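PDB 3DEM: complement factor MASP-3 from Homo sapiens, which is a modular serine protease of the complement system that associates with mannan-binding lectin and ficolins through its calcium-binding CUB1-EGF-CUB2 region. Local coordinates for residues N7-Y21 with E107-V119. Sequence-based numbering, arbitrary orientation.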
# COMPACT_ATOMS: atom_id res chain seq x y z
N ASN A 7 15.17 -4.10 -2.39
CA ASN A 7 15.25 -2.62 -2.22
C ASN A 7 13.88 -1.94 -2.26
O ASN A 7 13.61 -1.09 -3.10
CB ASN A 7 16.17 -2.00 -3.26
CG ASN A 7 16.47 -0.54 -2.97
OD1 ASN A 7 17.06 -0.21 -1.93
ND2 ASN A 7 16.08 0.35 -3.88
N MET A 8 13.01 -2.35 -1.33
CA MET A 8 11.71 -1.72 -1.15
C MET A 8 11.83 -0.53 -0.21
O MET A 8 10.85 0.18 0.02
CB MET A 8 10.73 -2.73 -0.55
CG MET A 8 10.36 -3.90 -1.45
SD MET A 8 9.19 -3.48 -2.76
CE MET A 8 10.31 -2.99 -4.06
N PHE A 9 13.02 -0.33 0.35
CA PHE A 9 13.25 0.70 1.35
C PHE A 9 14.73 1.01 1.54
O PHE A 9 15.59 0.25 1.08
CB PHE A 9 12.65 0.27 2.70
CG PHE A 9 13.42 -0.83 3.39
CD1 PHE A 9 14.34 -0.52 4.39
CD2 PHE A 9 13.23 -2.16 3.04
CE1 PHE A 9 15.05 -1.53 5.02
CE2 PHE A 9 13.94 -3.17 3.68
CZ PHE A 9 14.85 -2.86 4.67
N GLY A 10 15.03 2.10 2.24
CA GLY A 10 16.41 2.43 2.56
C GLY A 10 16.56 3.75 3.30
O GLY A 10 15.62 4.53 3.38
N GLN A 11 17.75 3.97 3.85
CA GLN A 11 18.08 5.21 4.55
C GLN A 11 19.28 5.86 3.89
O GLN A 11 20.18 5.17 3.39
CB GLN A 11 18.47 4.93 6.00
CG GLN A 11 17.41 4.25 6.85
CD GLN A 11 17.84 4.13 8.31
OE1 GLN A 11 17.77 3.05 8.91
NE2 GLN A 11 18.29 5.24 8.89
N ILE A 12 19.32 7.18 3.90
CA ILE A 12 20.44 7.92 3.35
C ILE A 12 20.78 9.09 4.27
O ILE A 12 19.88 9.76 4.78
CB ILE A 12 20.12 8.45 1.94
CG1 ILE A 12 19.98 7.30 0.95
CG2 ILE A 12 21.20 9.40 1.47
CD1 ILE A 12 19.34 7.73 -0.36
N GLN A 13 22.07 9.33 4.47
CA GLN A 13 22.55 10.44 5.29
C GLN A 13 23.58 11.22 4.51
O GLN A 13 24.20 10.69 3.58
CB GLN A 13 23.21 9.92 6.57
CG GLN A 13 22.39 8.93 7.37
CD GLN A 13 23.19 8.28 8.48
OE1 GLN A 13 24.42 8.41 8.54
NE2 GLN A 13 22.50 7.58 9.37
N SER A 14 23.79 12.47 4.89
CA SER A 14 24.89 13.26 4.35
C SER A 14 26.22 12.74 4.90
O SER A 14 26.26 12.16 6.00
CB SER A 14 24.72 14.73 4.73
OG SER A 14 24.47 14.85 6.12
N PRO A 15 27.31 12.92 4.14
CA PRO A 15 28.63 12.56 4.63
C PRO A 15 28.90 13.21 5.99
O PRO A 15 28.70 14.42 6.14
CB PRO A 15 29.58 13.14 3.58
CG PRO A 15 28.77 13.22 2.35
CD PRO A 15 27.35 13.47 2.77
N GLY A 16 29.32 12.40 6.96
CA GLY A 16 29.66 12.91 8.28
C GLY A 16 28.55 12.85 9.31
O GLY A 16 28.82 12.90 10.51
N TYR A 17 27.31 12.74 8.85
CA TYR A 17 26.15 12.70 9.75
C TYR A 17 26.41 11.73 10.91
O TYR A 17 26.93 10.64 10.69
CB TYR A 17 24.89 12.30 8.99
CG TYR A 17 23.61 12.37 9.81
CD1 TYR A 17 22.80 13.50 9.78
CD2 TYR A 17 23.22 11.30 10.62
CE1 TYR A 17 21.64 13.57 10.53
CE2 TYR A 17 22.06 11.36 11.38
CZ TYR A 17 21.28 12.50 11.33
OH TYR A 17 20.12 12.56 12.08
N PRO A 18 26.03 12.12 12.14
CA PRO A 18 25.35 13.36 12.51
C PRO A 18 26.27 14.56 12.74
O PRO A 18 25.82 15.60 13.22
CB PRO A 18 24.66 12.98 13.82
CG PRO A 18 25.58 11.99 14.44
CD PRO A 18 26.28 11.26 13.31
N ASP A 19 27.55 14.42 12.41
CA ASP A 19 28.48 15.54 12.49
C ASP A 19 28.33 16.43 11.27
O ASP A 19 27.72 16.03 10.27
CB ASP A 19 29.92 15.05 12.59
CG ASP A 19 30.19 14.34 13.90
OD1 ASP A 19 30.01 14.97 14.96
OD2 ASP A 19 30.59 13.16 13.85
N SER A 20 28.88 17.64 11.34
CA SER A 20 28.84 18.58 10.23
C SER A 20 29.46 17.97 8.98
O SER A 20 30.46 17.26 9.05
CB SER A 20 29.57 19.87 10.60
OG SER A 20 30.96 19.65 10.73
N TYR A 21 28.86 18.24 7.83
CA TYR A 21 29.37 17.68 6.58
C TYR A 21 30.62 18.41 6.09
O TYR A 21 30.81 19.59 6.38
CB TYR A 21 28.29 17.66 5.49
CG TYR A 21 27.63 18.99 5.19
CD1 TYR A 21 28.26 19.94 4.39
CD2 TYR A 21 26.35 19.27 5.66
CE1 TYR A 21 27.65 21.15 4.10
CE2 TYR A 21 25.73 20.48 5.37
CZ TYR A 21 26.39 21.41 4.59
OH TYR A 21 25.78 22.61 4.30
N GLU A 107 30.11 28.19 8.57
CA GLU A 107 29.17 27.63 9.55
C GLU A 107 29.15 26.12 9.42
O GLU A 107 29.33 25.59 8.32
CB GLU A 107 27.76 28.17 9.34
CG GLU A 107 27.61 29.67 9.39
CD GLU A 107 26.15 30.10 9.33
OE1 GLU A 107 25.31 29.40 9.94
OE2 GLU A 107 25.85 31.12 8.68
N ARG A 108 28.90 25.43 10.53
CA ARG A 108 28.96 23.98 10.56
C ARG A 108 27.59 23.31 10.56
O ARG A 108 27.04 22.96 11.61
CB ARG A 108 29.78 23.50 11.75
CG ARG A 108 31.21 23.11 11.40
CD ARG A 108 31.76 23.91 10.22
NE ARG A 108 33.12 23.48 9.87
CZ ARG A 108 33.40 22.41 9.13
NH1 ARG A 108 32.43 21.65 8.64
NH2 ARG A 108 34.67 22.11 8.88
N PHE A 109 27.06 23.11 9.36
CA PHE A 109 25.75 22.51 9.18
C PHE A 109 25.83 20.98 9.24
O PHE A 109 26.75 20.38 8.69
CB PHE A 109 25.15 22.98 7.86
CG PHE A 109 24.98 24.47 7.78
CD1 PHE A 109 25.89 25.26 7.08
CD2 PHE A 109 23.92 25.10 8.41
CE1 PHE A 109 25.74 26.63 7.01
CE2 PHE A 109 23.76 26.47 8.35
CZ PHE A 109 24.67 27.24 7.65
N THR A 110 24.86 20.36 9.90
CA THR A 110 24.93 18.94 10.21
C THR A 110 24.30 18.03 9.16
O THR A 110 24.24 16.81 9.34
CB THR A 110 24.32 18.63 11.59
OG1 THR A 110 23.00 19.17 11.67
CG2 THR A 110 25.19 19.22 12.70
N GLY A 111 23.83 18.62 8.07
CA GLY A 111 23.35 17.84 6.93
C GLY A 111 21.93 17.31 7.05
O GLY A 111 21.04 17.99 7.55
N PHE A 112 21.72 16.08 6.59
CA PHE A 112 20.38 15.51 6.53
C PHE A 112 20.31 14.01 6.82
O PHE A 112 21.32 13.30 6.76
CB PHE A 112 19.75 15.80 5.17
CG PHE A 112 20.31 14.96 4.05
CD1 PHE A 112 19.69 13.78 3.68
CD2 PHE A 112 21.46 15.35 3.39
CE1 PHE A 112 20.22 13.00 2.66
CE2 PHE A 112 21.99 14.58 2.37
CZ PHE A 112 21.37 13.40 2.00
N ASP A 113 19.11 13.55 7.14
CA ASP A 113 18.81 12.14 7.34
C ASP A 113 17.52 11.85 6.57
O ASP A 113 16.48 12.44 6.85
CB ASP A 113 18.65 11.84 8.83
CG ASP A 113 18.21 10.41 9.11
OD1 ASP A 113 18.62 9.49 8.36
OD2 ASP A 113 17.45 10.20 10.08
N ALA A 114 17.60 10.95 5.59
CA ALA A 114 16.46 10.69 4.71
C ALA A 114 16.09 9.21 4.64
O ALA A 114 16.92 8.33 4.85
CB ALA A 114 16.73 11.24 3.32
N HIS A 115 14.82 8.96 4.34
CA HIS A 115 14.28 7.61 4.25
C HIS A 115 13.41 7.49 3.01
O HIS A 115 12.66 8.40 2.69
CB HIS A 115 13.45 7.30 5.50
CG HIS A 115 14.24 7.29 6.76
ND1 HIS A 115 14.65 8.44 7.40
CD2 HIS A 115 14.72 6.26 7.51
CE1 HIS A 115 15.34 8.13 8.48
NE2 HIS A 115 15.39 6.81 8.57
N TYR A 116 13.53 6.37 2.32
CA TYR A 116 12.73 6.14 1.12
C TYR A 116 12.13 4.74 1.14
O TYR A 116 12.61 3.86 1.85
CB TYR A 116 13.56 6.35 -0.15
CG TYR A 116 14.62 5.28 -0.37
CD1 TYR A 116 14.31 4.09 -1.03
CD2 TYR A 116 15.92 5.46 0.07
CE1 TYR A 116 15.27 3.11 -1.23
CE2 TYR A 116 16.89 4.49 -0.12
CZ TYR A 116 16.56 3.32 -0.78
OH TYR A 116 17.52 2.35 -0.98
N MET A 117 11.09 4.54 0.35
CA MET A 117 10.47 3.23 0.22
C MET A 117 9.67 3.14 -1.07
O MET A 117 9.19 4.14 -1.59
CB MET A 117 9.53 2.98 1.39
CG MET A 117 8.16 3.56 1.16
SD MET A 117 7.46 4.06 2.73
CE MET A 117 8.90 4.94 3.39
N ALA A 118 9.53 1.92 -1.57
CA ALA A 118 8.69 1.66 -2.74
C ALA A 118 7.23 1.80 -2.34
O ALA A 118 6.83 1.37 -1.26
CB ALA A 118 8.96 0.28 -3.30
N VAL A 119 6.45 2.41 -3.21
CA VAL A 119 5.01 2.55 -3.02
C VAL A 119 4.30 1.98 -4.23
O VAL A 119 4.63 2.31 -5.36
CB VAL A 119 4.61 4.03 -2.84
CG1 VAL A 119 3.11 4.16 -2.68
CG2 VAL A 119 5.34 4.64 -1.65
O HOH W 1 8.25 -0.37 0.51
O HOH W 2 26.51 15.58 7.86
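Ser14 OG accepts the backbone N-H of Phe112 at 3.0 Å (OG to N) and also hydrogen-bonds a water that lies within bonding distance of Thr110 O and Asp19 O, where the 9-13 strand ends and a type II turn begins. With chi1 at 50°, OG sits between its own backbone N and carbonyl carbon and reaches the Phe112 amide, while Ser14 N gives a hydrogen bond to Phe112 O. Gly111 CA lies 3.3 Å from the same OG. Strands 9-13 and 111-119 run antiparallel, 163° between their directions, with paired bonds at Gly10-Tyr116 and Ile12-Ala114. The Tyr116 ring lies flat against the backbone of Gly10, whose CA stands 3.7 Å from the ring centroid in a CH-pi contact. Beyond the ring, Tyr116 OH donates to a lone pair of Asn7 OD1 at 2.8 Å, in the carbonyl plane. Ile12 CG2 meets Phe112 CE1 at 3.9 Å, and Ile12 CD1 touches CE2 of the Tyr116 ring. At the far end Tyr21 lies alongside Phe109, its CE2 3.6 Å from Phe109 CB; its OH is hydrogen-bonded to Asp57 OD2, Asp57 being a ligand of the nearby calcium ion. In this CUB beta-sandwich, 9-13 is an edge strand of its sheet within the chain and 111-119 bonds on its other side to strand 37-47; Ile12 and Tyr116 face strand 25-32 of the second sheet, while Phe9 stacks on Tyr141, and His115 on His139, of the second subunit.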